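Acyl-coenzyme A thioesterase THEM4 (Rhodococcus sp., PDB 2OV9) probably catalyses the hydrolysis of medium- and long-chain fatty acyl-CoA thioesters to fatty acid and coenzyme A, and belongs to the hotdog-fold THEM4/THEM5 thioesterases. Local coordinates at residues V17-P22 against P90-E95; D78-E83 against G153-L158; G84-D89 against L138-G143; V144-G149 against R184-A189. All coordinates share one frame; numbering follows the deposited sequence.

Contact 1 of 4, residues V17-P22 against P90-E95; sequences VLTSPP and PVTGPE
Thr19 and Thr92 bring two irregular loop backbones within 6.6 Å of each other, CA to CA, and one residue on in the first loop and two in the second, Ser20 and Pro94 lie 7.0 Å apart, CA to CA. At this spacing the main chains do not pair, and the join is made by small side chains and a water. The Thr19 methyl, set beside its own backbone N and anti to its carbonyl carbon, comes at a slant against Thr92, with CG2 lying 3.7 Å from Thr92 CB and 3.8 Å from Thr92 CG2. Its hydroxyl is engaged elsewhere, by the backbone N of Leu104. Ser20 offers carbon too: CB sits 3.5 Å from CG of the Pro94 ring, whereas OG, turned anti to the backbone N (chi1 -168°), is taken up by Arg87. Between these two carbon contacts lies the polar bridge. A water accepts from Ser20 N at 3.0 Å and donates to Thr92 OG1, also at 3.0 Å, so a backbone N-H and a hydroxyl that do not meet directly are joined. Thr92 OG1 is held as well by Asp89 OD1, and this second bond helps to fix the rotation of the side chain that receives the water. The example illustrates how two loops can be joined by methyl, ring and solvent together. Leu104, just before strand 105-106, bonds the first loop through Leu18 and Thr19; helix 26-43 borders Pro94 through Asp28, and helix 131-148 meets Leu18 and Thr92 through Val144 and His140.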
loop_
_atom_site.group_PDB
_atom_site.type_symbol
_atom_site.label_atom_id
_atom_site.label_comp_id
_atom_site.label_asym_id
_atom_site.label_seq_id
_atom_site.Cartn_x
_atom_site.Cartn_y
_atom_site.Cartn_z
ATOM N N VAL B 17 -11.126 5.862 20.010
ATOM C CA VAL B 17 -10.637 5.022 18.920
ATOM C C VAL B 17 -11.405 5.455 17.689
ATOM O O VAL B 17 -12.628 5.476 17.725
ATOM C CB VAL B 17 -10.875 3.526 19.195
ATOM C CG1 VAL B 17 -10.353 2.675 18.016
ATOM C CG2 VAL B 17 -10.175 3.100 20.490
ATOM N N LEU B 18 -10.695 5.801 16.612
ATOM C CA LEU B 18 -11.338 6.317 15.392
ATOM C C LEU B 18 -11.556 5.268 14.312
ATOM O O LEU B 18 -12.500 5.348 13.502
ATOM C CB LEU B 18 -10.506 7.457 14.825
ATOM C CG LEU B 18 -10.365 8.653 15.766
ATOM C CD1 LEU B 18 -9.487 9.697 15.154
ATOM C CD2 LEU B 18 -11.736 9.236 16.060
ATOM N N THR B 19 -10.654 4.303 14.286
ATOM C CA THR B 19 -10.722 3.190 13.356
ATOM C C THR B 19 -11.732 2.165 13.876
ATOM O O THR B 19 -12.242 2.288 14.988
ATOM C CB THR B 19 -9.357 2.560 13.208
ATOM O OG1 THR B 19 -8.819 2.304 14.513
ATOM C CG2 THR B 19 -8.440 3.526 12.488
ATOM N N SER B 20 -12.053 1.177 13.056
ATOM C CA SER B 20 -13.062 0.205 13.437
ATOM C C SER B 20 -12.593 -0.724 14.561
ATOM O O SER B 20 -11.550 -1.356 14.439
ATOM C CB SER B 20 -13.485 -0.616 12.231
ATOM O OG SER B 20 -14.640 -1.358 12.569
ATOM N N PRO B 21 -13.400 -0.849 15.641
ATOM C CA PRO B 21 -12.992 -1.710 16.763
ATOM C C PRO B 21 -13.120 -3.184 16.393
ATOM O O PRO B 21 -13.907 -3.509 15.491
ATOM C CB PRO B 21 -13.967 -1.339 17.891
ATOM C CG PRO B 21 -15.120 -0.682 17.234
ATOM C CD PRO B 21 -14.730 -0.246 15.845
ATOM N N PRO B 22 -12.293 -4.058 17.016
ATOM C CA PRO B 22 -12.500 -5.503 16.934
ATOM C C PRO B 22 -13.875 -5.874 17.463
ATOM O O PRO B 22 -14.305 -5.339 18.486
ATOM C CB PRO B 22 -11.403 -6.084 17.846
ATOM C CG PRO B 22 -10.858 -4.914 18.627
ATOM C CD PRO B 22 -11.063 -3.725 17.759
ATOM N N PRO B 90 -7.065 0.449 2.517
ATOM C CA PRO B 90 -5.881 -0.393 2.697
ATOM C C PRO B 90 -4.910 -0.038 3.819
ATOM O O PRO B 90 -3.817 -0.598 3.859
ATOM C CB PRO B 90 -5.181 -0.322 1.329
ATOM C CG PRO B 90 -5.605 1.001 0.752
ATOM C CD PRO B 90 -6.999 1.255 1.275
ATOM N N VAL B 91 -5.283 0.865 4.720
ATOM C CA VAL B 91 -4.418 1.193 5.868
ATOM C C VAL B 91 -5.020 0.676 7.162
ATOM O O VAL B 91 -4.317 0.090 7.988
ATOM C CB VAL B 91 -4.167 2.736 5.984
ATOM C CG1 VAL B 91 -3.268 3.065 7.193
ATOM C CG2 VAL B 91 -3.552 3.285 4.685
ATOM N N THR B 92 -6.332 0.879 7.318
ATOM C CA THR B 92 -7.024 0.576 8.577
ATOM C C THR B 92 -8.184 -0.431 8.446
ATOM O O THR B 92 -8.772 -0.803 9.458
ATOM C CB THR B 92 -7.617 1.863 9.234
ATOM O OG1 THR B 92 -8.843 2.224 8.567
ATOM C CG2 THR B 92 -6.637 3.052 9.174
ATOM N N GLY B 93 -8.529 -0.841 7.220
ATOM C CA GLY B 93 -9.723 -1.663 6.990
ATOM C C GLY B 93 -9.628 -3.050 7.604
ATOM O O GLY B 93 -8.774 -3.826 7.214
ATOM N N PRO B 94 -10.516 -3.374 8.565
ATOM C CA PRO B 94 -10.445 -4.700 9.207
ATOM C C PRO B 94 -10.689 -5.848 8.244
ATOM O O PRO B 94 -10.146 -6.926 8.446
ATOM C CB PRO B 94 -11.553 -4.657 10.258
ATOM C CG PRO B 94 -11.844 -3.208 10.467
ATOM C CD PRO B 94 -11.591 -2.542 9.142
ATOM N N GLU B 95 -11.488 -5.621 7.202
ATOM C CA GLU B 95 -11.752 -6.657 6.226
ATOM C C GLU B 95 -10.870 -6.524 4.988
ATOM O O GLU B 95 -11.087 -7.215 3.974
ATOM C CB GLU B 95 -13.243 -6.695 5.845
ATOM C CG GLU B 95 -14.134 -7.313 6.914
ATOM C CD GLU B 95 -14.890 -6.291 7.767
ATOM O OE1 GLU B 95 -15.936 -5.775 7.314
ATOM O OE2 GLU B 95 -14.489 -6.051 8.925
HETATM O O HOH W 1 -11.364 1.683 10.191
#

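Contact 2 of 4, residues D78-E83 against G153-L158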
loop_
_atom_site.group_PDB
_atom_site.type_symbol
_atom_site.label_atom_id
_atom_site.label_comp_id
_atom_site.label_asym_id
_atom_site.label_seq_id
_atom_site.Cartn_x
_atom_site.Cartn_y
_atom_site.Cartn_z
ATOM N N ASP B 78 -17.243 7.907 2.719
ATOM C CA ASP B 78 -16.322 8.838 2.066
ATOM C C ASP B 78 -15.814 9.832 3.100
ATOM O O ASP B 78 -16.437 10.876 3.344
ATOM C CB ASP B 78 -16.958 9.571 0.873
ATOM C CG ASP B 78 -15.916 10.309 0.005
ATOM O OD1 ASP B 78 -14.708 10.282 0.349
ATOM O OD2 ASP B 78 -16.309 10.912 -1.028
HETATM N N MSE B 79 -14.680 9.480 3.706
HETATM C CA MSE B 79 -13.986 10.313 4.687
HETATM C C MSE B 79 -13.592 11.667 4.116
HETATM O O MSE B 79 -13.660 12.685 4.803
HETATM C CB MSE B 79 -12.720 9.588 5.161
HETATM C CG MSE B 79 -11.979 10.284 6.288
HETATM SE SE MSE B 79 -10.556 9.172 7.011
HETATM C CE MSE B 79 -9.355 9.135 5.470
ATOM N N TRP B 80 -13.165 11.664 2.855
ATOM C CA TRP B 80 -12.687 12.876 2.179
ATOM C C TRP B 80 -13.844 13.815 1.811
ATOM O O TRP B 80 -13.626 14.921 1.310
ATOM C CB TRP B 80 -11.847 12.497 0.944
ATOM C CG TRP B 80 -10.662 11.672 1.313
ATOM C CD1 TRP B 80 -9.434 12.126 1.687
ATOM C CD2 TRP B 80 -10.614 10.243 1.421
ATOM N NE1 TRP B 80 -8.606 11.068 1.997
ATOM C CE2 TRP B 80 -9.309 9.899 1.847
ATOM C CE3 TRP B 80 -11.539 9.219 1.186
ATOM C CZ2 TRP B 80 -8.905 8.573 2.034
ATOM C CZ3 TRP B 80 -11.135 7.896 1.384
ATOM C CH2 TRP B 80 -9.831 7.588 1.803
ATOM N N ASN B 81 -15.066 13.353 2.075
ATOM C CA ASN B 81 -16.284 14.145 1.857
ATOM C C ASN B 81 -16.996 14.473 3.175
ATOM O O ASN B 81 -18.136 14.926 3.174
ATOM C CB ASN B 81 -17.232 13.413 0.902
ATOM C CG ASN B 81 -18.346 14.303 0.399
ATOM O OD1 ASN B 81 -19.520 13.928 0.435
ATOM N ND2 ASN B 81 -17.989 15.503 -0.050
ATOM N N GLY B 82 -16.314 14.227 4.296
ATOM C CA GLY B 82 -16.832 14.583 5.612
ATOM C C GLY B 82 -17.767 13.575 6.261
ATOM O O GLY B 82 -18.475 13.908 7.224
ATOM N N GLU B 83 -17.755 12.343 5.755
ATOM C CA GLU B 83 -18.679 11.293 6.202
ATOM C C GLU B 83 -18.181 10.483 7.406
ATOM O O GLU B 83 -18.913 9.637 7.929
ATOM C CB GLU B 83 -19.025 10.359 5.041
ATOM C CG GLU B 83 -19.705 11.071 3.889
ATOM C CD GLU B 83 -20.093 10.149 2.738
ATOM O OE1 GLU B 83 -19.835 8.927 2.809
ATOM O OE2 GLU B 83 -20.660 10.662 1.748
ATOM N N GLY B 153 -11.370 17.356 3.238
ATOM C CA GLY B 153 -10.831 17.872 1.989
ATOM C C GLY B 153 -10.256 16.787 1.114
ATOM O O GLY B 153 -9.729 15.795 1.629
HETATM N N MSE B 154 -10.399 16.966 -0.204
HETATM C CA MSE B 154 -9.745 16.145 -1.231
HETATM C C MSE B 154 -8.247 16.364 -1.172
HETATM O O MSE B 154 -7.810 17.505 -1.014
HETATM C CB MSE B 154 -10.189 16.603 -2.620
HETATM C CG MSE B 154 -11.375 15.907 -3.212
HETATM SE SE MSE B 154 -11.471 16.418 -5.092
HETATM C CE MSE B 154 -10.084 15.245 -5.814
ATOM N N THR B 155 -7.454 15.311 -1.335
ATOM C CA THR B 155 -6.004 15.481 -1.317
ATOM C C THR B 155 -5.590 16.267 -2.563
ATOM O O THR B 155 -6.052 15.972 -3.670
ATOM C CB THR B 155 -5.254 14.131 -1.230
ATOM O OG1 THR B 155 -5.820 13.327 -0.185
ATOM C CG2 THR B 155 -3.775 14.345 -0.906
ATOM N N ALA B 156 -4.761 17.288 -2.364
ATOM C CA ALA B 156 -4.223 18.089 -3.478
ATOM C C ALA B 156 -2.712 17.867 -3.711
ATOM O O ALA B 156 -2.264 17.758 -4.860
ATOM C CB ALA B 156 -4.511 19.563 -3.252
ATOM N N GLN B 157 -1.943 17.831 -2.620
ATOM C CA GLN B 157 -0.493 17.644 -2.687
ATOM C C GLN B 157 0.016 16.998 -1.413
ATOM O O GLN B 157 -0.446 17.312 -0.317
ATOM C CB GLN B 157 0.257 18.965 -2.907
ATOM C CG GLN B 157 1.608 18.771 -3.607
ATOM C CD GLN B 157 2.699 19.714 -3.132
ATOM O OE1 GLN B 157 2.680 20.911 -3.419
ATOM N NE2 GLN B 157 3.682 19.165 -2.430
ATOM N N LEU B 158 0.965 16.083 -1.561
ATOM C CA LEU B 158 1.575 15.437 -0.414
ATOM C C LEU B 158 3.068 15.633 -0.620
ATOM O O LEU B 158 3.575 15.378 -1.712
ATOM C CB LEU B 158 1.204 13.949 -0.409
ATOM C CG LEU B 158 1.325 13.072 0.827
ATOM C CD1 LEU B 158 0.122 13.292 1.750
ATOM C CD2 LEU B 158 1.444 11.584 0.385
#
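Trp80 meets Gly153 where a tight turn is laid against the start of strand 154-162, outermost in this chain's sheet, the two CA atoms 5.3 Å apart. Its side chain leaves with CG beside the backbone N and anti to the carbonyl carbon (chi1 -60°), which turns the indole toward Gly153 and Thr155. The first atom, CB, lies 4.0 Å from Gly153 O. Next, CD1 comes to 3.7 Å from the same Gly153 O, which sits at the ring edge near its plane and so meets the rim and not the pi cloud. Further out, NE1 passes Thr155 OG1 at 4.2 Å, too far for a hydrogen bond; the hydroxyl approaches the ring obliquely, and the two side chains run alongside each other in the same direction. One ring face receives CE of the selenomethionine Met79, 3.4 Å above the plane and displaced toward the rim, while His130 of the second subunit makes an edge-to-face stack with the indole. The turn that presents the tryptophan is closed on itself: Asp78 O accepts from Asn81 N and Glu83 N, which arrive from opposite faces of the carbonyl plane, and Asp78 N donates to Glu83 OE1 at 2.8 Å, meeting the carboxylate from above its plane. Strand 154-162 is bonded to strand 199-208, with a classic beta bulge where Ala156 and Gln157 both face Leu206. Gln157 and Leu158 also pair, antiparallel, with a strand of the second subunit, so the sheet runs on across the interface, while Thr155 packs on Asp139 of helix 131-148.

Contact 3 of 4, residues G84-D89 against L138-G143; sequences GVTRHD and LDHVLG
Asp89 lays its carboxylate over one face of the His140 ring, a buried loop-to-helix contact in the middle of helix 131-148, the central helix of the hotdog fold. The two flat groups are nearly parallel, their planes 16° apart, and OD2 stands 3.3 Å above the imidazole plane, offset toward the rim. Asp89 CG lies 3.4 Å from His140 CE1. A second residue of the loop comes in at the ring edge: Thr86 OG1 lies in the plane, 3.3 Å from His140 CE1. Thr86 also orients the aspartate, its OG1 donating to Asp89 OD1 over 2.8 Å from 52° out of the carboxylate plane. Thr92 OG1 bonds to that same OD1, and Val91 N to OD2, so both oxygens are engaged and the carboxylate is kept flat over the ring. With an alanine here, Thr86 and Thr92 would probably lose the acceptor they share, and the His140 face would lose the carboxylate that covers it. His140, its CG anti to the backbone N (chi1 -164°), uses ND1 to bond His130 of the second subunit, consistent with the intersubunit active-site region of PaaI-type thioesterases. On the rest of the helix, Leu138 and Leu142 pack on strands 185-194 and 199-208, and Asp139 on strand 154-162.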
loop_
_atom_site.group_PDB
_atom_site.type_symbol
_atom_site.label_atom_id
_atom_site.label_comp_id
_atom_site.label_asym_id
_atom_site.label_seq_id
_atom_site.Cartn_x
_atom_site.Cartn_y
_atom_site.Cartn_z
ATOM N N GLY B 84 -16.955 10.758 7.847
ATOM C CA GLY B 84 -16.376 10.075 8.997
ATOM C C GLY B 84 -15.230 9.212 8.528
ATOM O O GLY B 84 -14.914 9.185 7.339
ATOM N N VAL B 85 -14.603 8.492 9.448
ATOM C CA VAL B 85 -13.428 7.692 9.095
ATOM C C VAL B 85 -13.842 6.423 8.320
ATOM O O VAL B 85 -14.775 5.729 8.727
ATOM C CB VAL B 85 -12.615 7.354 10.372
ATOM C CG1 VAL B 85 -11.406 6.542 10.048
ATOM C CG2 VAL B 85 -12.200 8.653 11.091
ATOM N N THR B 86 -13.147 6.153 7.203
ATOM C CA THR B 86 -13.374 4.981 6.331
ATOM C C THR B 86 -13.129 3.667 7.063
ATOM O O THR B 86 -12.392 3.631 8.056
ATOM C CB THR B 86 -12.429 4.975 5.122
ATOM O OG1 THR B 86 -11.077 4.940 5.593
ATOM C CG2 THR B 86 -12.626 6.217 4.266
ATOM N N ARG B 87 -13.713 2.588 6.542
ATOM C CA ARG B 87 -13.587 1.266 7.145
ATOM C C ARG B 87 -13.119 0.158 6.155
ATOM O O ARG B 87 -13.055 -1.020 6.507
ATOM C CB ARG B 87 -14.952 0.891 7.706
ATOM C CG ARG B 87 -14.871 0.176 9.012
ATOM C CD ARG B 87 -16.215 -0.391 9.374
ATOM N NE ARG B 87 -16.107 -1.470 10.353
ATOM C CZ ARG B 87 -16.083 -2.762 10.040
ATOM N NH1 ARG B 87 -16.138 -3.137 8.765
ATOM N NH2 ARG B 87 -15.995 -3.670 11.001
ATOM N N HIS B 88 -12.838 0.545 4.912
ATOM C CA HIS B 88 -12.608 -0.399 3.818
ATOM C C HIS B 88 -11.251 -0.170 3.179
ATOM O O HIS B 88 -10.906 -0.810 2.175
ATOM C CB HIS B 88 -13.643 -0.144 2.733
ATOM C CG HIS B 88 -13.546 1.228 2.139
ATOM N ND1 HIS B 88 -14.287 2.293 2.606
ATOM C CD2 HIS B 88 -12.777 1.716 1.132
ATOM C CE1 HIS B 88 -13.990 3.375 1.907
ATOM N NE2 HIS B 88 -13.078 3.054 1.005
ATOM N N ASP B 89 -10.517 0.784 3.740
ATOM C CA ASP B 89 -9.306 1.306 3.148
ATOM C C ASP B 89 -8.110 0.359 3.372
ATOM O O ASP B 89 -8.149 -0.473 4.281
ATOM C CB ASP B 89 -9.042 2.671 3.768
ATOM C CG ASP B 89 -8.709 2.564 5.215
ATOM O OD1 ASP B 89 -9.626 2.549 6.054
ATOM O OD2 ASP B 89 -7.514 2.460 5.517
ATOM N N LEU B 138 1.025 7.568 5.910
ATOM C CA LEU B 138 0.984 9.000 6.313
ATOM C C LEU B 138 -0.155 9.738 5.597
ATOM O O LEU B 138 -0.870 10.529 6.204
ATOM C CB LEU B 138 2.339 9.706 6.086
ATOM C CG LEU B 138 3.374 9.402 7.195
ATOM C CD1 LEU B 138 4.746 9.877 6.796
ATOM C CD2 LEU B 138 2.977 10.060 8.493
ATOM N N ASP B 139 -0.328 9.471 4.307
ATOM C CA ASP B 139 -1.449 10.056 3.590
ATOM C C ASP B 139 -2.769 9.792 4.345
ATOM O O ASP B 139 -3.526 10.729 4.670
ATOM C CB ASP B 139 -1.516 9.492 2.167
ATOM C CG ASP B 139 -2.691 10.031 1.387
ATOM O OD1 ASP B 139 -2.603 11.157 0.886
ATOM O OD2 ASP B 139 -3.717 9.342 1.281
ATOM N N HIS B 140 -3.043 8.518 4.621
ATOM C CA HIS B 140 -4.245 8.144 5.348
ATOM C C HIS B 140 -4.385 8.785 6.723
ATOM O O HIS B 140 -5.457 9.273 7.079
ATOM C CB HIS B 140 -4.359 6.630 5.532
ATOM C CG HIS B 140 -5.739 6.214 5.916
ATOM N ND1 HIS B 140 -6.767 6.151 4.999
ATOM C CD2 HIS B 140 -6.291 5.951 7.124
ATOM C CE1 HIS B 140 -7.888 5.823 5.618
ATOM N NE2 HIS B 140 -7.624 5.678 6.906
ATOM N N VAL B 141 -3.320 8.741 7.520
ATOM C CA VAL B 141 -3.334 9.422 8.811
ATOM C C VAL B 141 -3.728 10.896 8.719
ATOM O O VAL B 141 -4.466 11.385 9.586
ATOM C CB VAL B 141 -1.979 9.273 9.547
ATOM C CG1 VAL B 141 -2.022 10.004 10.873
ATOM C CG2 VAL B 141 -1.740 7.800 9.804
ATOM N N LEU B 142 -3.221 11.607 7.699
ATOM C CA LEU B 142 -3.607 13.018 7.494
ATOM C C LEU B 142 -5.110 13.141 7.239
ATOM O O LEU B 142 -5.750 14.064 7.742
ATOM C CB LEU B 142 -2.837 13.678 6.318
ATOM C CG LEU B 142 -1.303 13.744 6.426
ATOM C CD1 LEU B 142 -0.749 14.586 5.293
ATOM C CD2 LEU B 142 -0.901 14.311 7.773
ATOM N N GLY B 143 -5.662 12.213 6.459
ATOM C CA GLY B 143 -7.124 12.156 6.254
ATOM C C GLY B 143 -7.903 11.988 7.546
ATOM O O GLY B 143 -8.930 12.624 7.767
#

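Contact 4 of 4, residues V144-G149 against R184-A189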
loop_
_atom_site.group_PDB
_atom_site.type_symbol
_atom_site.label_atom_id
_atom_site.label_comp_id
_atom_site.label_asym_id
_atom_site.label_seq_id
_atom_site.Cartn_x
_atom_site.Cartn_y
_atom_site.Cartn_z
ATOM N N VAL B 144 -7.412 11.111 8.408
ATOM C CA VAL B 144 -8.055 10.865 9.675
ATOM C C VAL B 144 -7.892 12.074 10.585
ATOM O O VAL B 144 -8.832 12.442 11.294
ATOM C CB VAL B 144 -7.478 9.602 10.355
ATOM C CG1 VAL B 144 -8.094 9.394 11.727
ATOM C CG2 VAL B 144 -7.711 8.370 9.480
ATOM N N ALA B 145 -6.699 12.680 10.589
ATOM C CA ALA B 145 -6.467 13.898 11.383
ATOM C C ALA B 145 -7.403 15.000 10.947
ATOM O O ALA B 145 -7.941 15.736 11.768
ATOM C CB ALA B 145 -5.025 14.353 11.296
ATOM N N ASN B 146 -7.632 15.122 9.649
ATOM C CA ASN B 146 -8.618 16.083 9.197
ATOM C C ASN B 146 -10.036 15.783 9.685
ATOM O O ASN B 146 -10.751 16.704 10.077
ATOM C CB ASN B 146 -8.600 16.212 7.668
ATOM C CG ASN B 146 -7.336 16.887 7.144
ATOM O OD1 ASN B 146 -6.657 17.594 7.872
ATOM N ND2 ASN B 146 -7.054 16.712 5.855
ATOM N N ALA B 147 -10.462 14.518 9.636
ATOM C CA ALA B 147 -11.793 14.152 10.159
ATOM C C ALA B 147 -11.907 14.534 11.635
ATOM O O ALA B 147 -12.887 15.141 12.055
ATOM C CB ALA B 147 -12.056 12.657 9.991
ATOM N N TRP B 148 -10.889 14.175 12.407
ATOM C CA TRP B 148 -10.857 14.393 13.846
ATOM C C TRP B 148 -10.814 15.876 14.189
ATOM O O TRP B 148 -11.277 16.310 15.268
ATOM C CB TRP B 148 -9.665 13.637 14.442
ATOM C CG TRP B 148 -9.435 13.811 15.923
ATOM C CD1 TRP B 148 -8.341 14.399 16.520
ATOM C CD2 TRP B 148 -10.277 13.351 17.005
ATOM N NE1 TRP B 148 -8.458 14.338 17.898
ATOM C CE2 TRP B 148 -9.636 13.712 18.222
ATOM C CE3 TRP B 148 -11.518 12.698 17.064
ATOM C CZ2 TRP B 148 -10.186 13.421 19.473
ATOM C CZ3 TRP B 148 -12.069 12.409 18.321
ATOM C CH2 TRP B 148 -11.401 12.774 19.507
ATOM N N GLY B 149 -10.275 16.663 13.269
ATOM C CA GLY B 149 -10.274 18.116 13.409
ATOM C C GLY B 149 -11.556 18.744 12.871
ATOM O O GLY B 149 -11.661 19.953 12.811
ATOM N N ARG B 184 -11.219 26.978 1.724
ATOM C CA ARG B 184 -11.380 25.563 1.360
ATOM C C ARG B 184 -10.070 24.798 1.606
ATOM O O ARG B 184 -10.048 23.564 1.630
ATOM C CB ARG B 184 -11.832 25.410 -0.105
ATOM C CG ARG B 184 -13.149 26.114 -0.458
ATOM C CD ARG B 184 -13.492 25.984 -1.947
ATOM N NE ARG B 184 -14.191 27.177 -2.451
ATOM C CZ ARG B 184 -14.765 27.288 -3.653
ATOM N NH1 ARG B 184 -14.751 26.273 -4.511
ATOM N NH2 ARG B 184 -15.366 28.423 -4.002
ATOM N N LYS B 185 -8.992 25.550 1.836
ATOM C CA LYS B 185 -7.646 25.005 1.883
ATOM C C LYS B 185 -7.229 24.538 3.281
ATOM O O LYS B 185 -7.204 25.320 4.239
ATOM C CB LYS B 185 -6.645 26.014 1.317
ATOM C CG LYS B 185 -7.049 26.523 -0.070
ATOM C CD LYS B 185 -5.858 27.014 -0.886
ATOM C CE LYS B 185 -6.027 26.636 -2.364
ATOM N NZ LYS B 185 -5.269 27.518 -3.305
ATOM N N ILE B 186 -6.883 23.261 3.375
ATOM C CA ILE B 186 -6.464 22.665 4.633
ATOM C C ILE B 186 -5.015 22.232 4.530
ATOM O O ILE B 186 -4.620 21.634 3.532
ATOM C CB ILE B 186 -7.338 21.454 4.983
ATOM C CG1 ILE B 186 -8.794 21.900 5.145
ATOM C CG2 ILE B 186 -6.804 20.754 6.256
ATOM C CD1 ILE B 186 -9.798 20.968 4.506
ATOM N N THR B 187 -4.229 22.553 5.558
ATOM C CA THR B 187 -2.865 22.048 5.684
ATOM C C THR B 187 -2.771 21.109 6.866
ATOM O O THR B 187 -3.176 21.461 7.990
ATOM C CB THR B 187 -1.841 23.178 5.885
ATOM O OG1 THR B 187 -1.790 23.983 4.706
ATOM C CG2 THR B 187 -0.452 22.608 6.124
ATOM N N THR B 188 -2.185 19.937 6.611
ATOM C CA THR B 188 -2.077 18.883 7.591
ATOM C C THR B 188 -0.658 18.325 7.602
ATOM O O THR B 188 -0.038 18.193 6.542
ATOM C CB THR B 188 -3.079 17.778 7.249
ATOM O OG1 THR B 188 -4.315 18.378 6.839
ATOM C CG2 THR B 188 -3.348 16.852 8.453
ATOM N N ALA B 189 -0.150 17.984 8.791
ATOM C CA ALA B 189 1.210 17.457 8.929
ATOM C C ALA B 189 1.240 16.178 9.779
ATOM O O ALA B 189 0.366 15.948 10.623
ATOM C CB ALA B 189 2.152 18.513 9.534
#
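Ile186 and Thr188 turn their side chains from strand 185-194 to Asn146 and Ala145 near the end of helix 131-148, in the packing that defines the hotdog fold: a long helix wrapped by a curved antiparallel sheet. The axes of helix segment 144-148 and strand segment 185-189 pass 9.3 Å apart, and their chain directions differ by 119°. Taken in order, Ile186 is the first to touch. Its CG2 branch lies 3.6 Å from Asn146 OD1 and 4.0 Å from Asn146 CG, a methyl set against the amide group. Thr187, next along, points away from the helix, as strand alternation demands, and its side chain meets the neighbouring strands through Ser180 and Leu206. Thr188 returns to the helix and supplies the polar grip. Its OG1 donates to Asn146 OD1 at 2.7 Å, in the carbonyl plane and on a lone pair, with a C=O...donor angle of 115°. The Asn146 side chain leaves beside its backbone N (chi1 -69°), which helps bring the amide across to the strand. Both residues are buried, so the bond satisfies a hydroxyl and a carbonyl oxygen inside otherwise apolar packing that includes Leu178 and Phe207 on the adjoining strands. A leucine in place of Asn146 is likely to leave the Thr188 hydroxyl buried without its acceptor. The threonine methyl is shared between the two helix residues: Thr188 CG2 lies 3.4 Å from Asn146 OD1 and 4.1 Å from Ala145 CB.

In the fold
From the N terminus, residues 17-22 meet 90-95 in contact 1, closing a loop that contains both helices of the N-terminal region. Before that loop ends, 78-83 opens contact 2, which closes only at 153-158, so the two cross. Contact 3, 84-89 with 138-143, is nested inside contact 2 and crosses contact 1, which it touches through Arg87. Contact 4 begins on the same helix as contact 3, after contacts 1 and 3 have closed, and crosses contact 2 on its way to 184-189. Contacts 1 to 3 tie loop 78-95 to the N-terminal loop, strand 154-162 and helix 131-148, and also reach the second subunit; contact 4 ties that helix to the sheet.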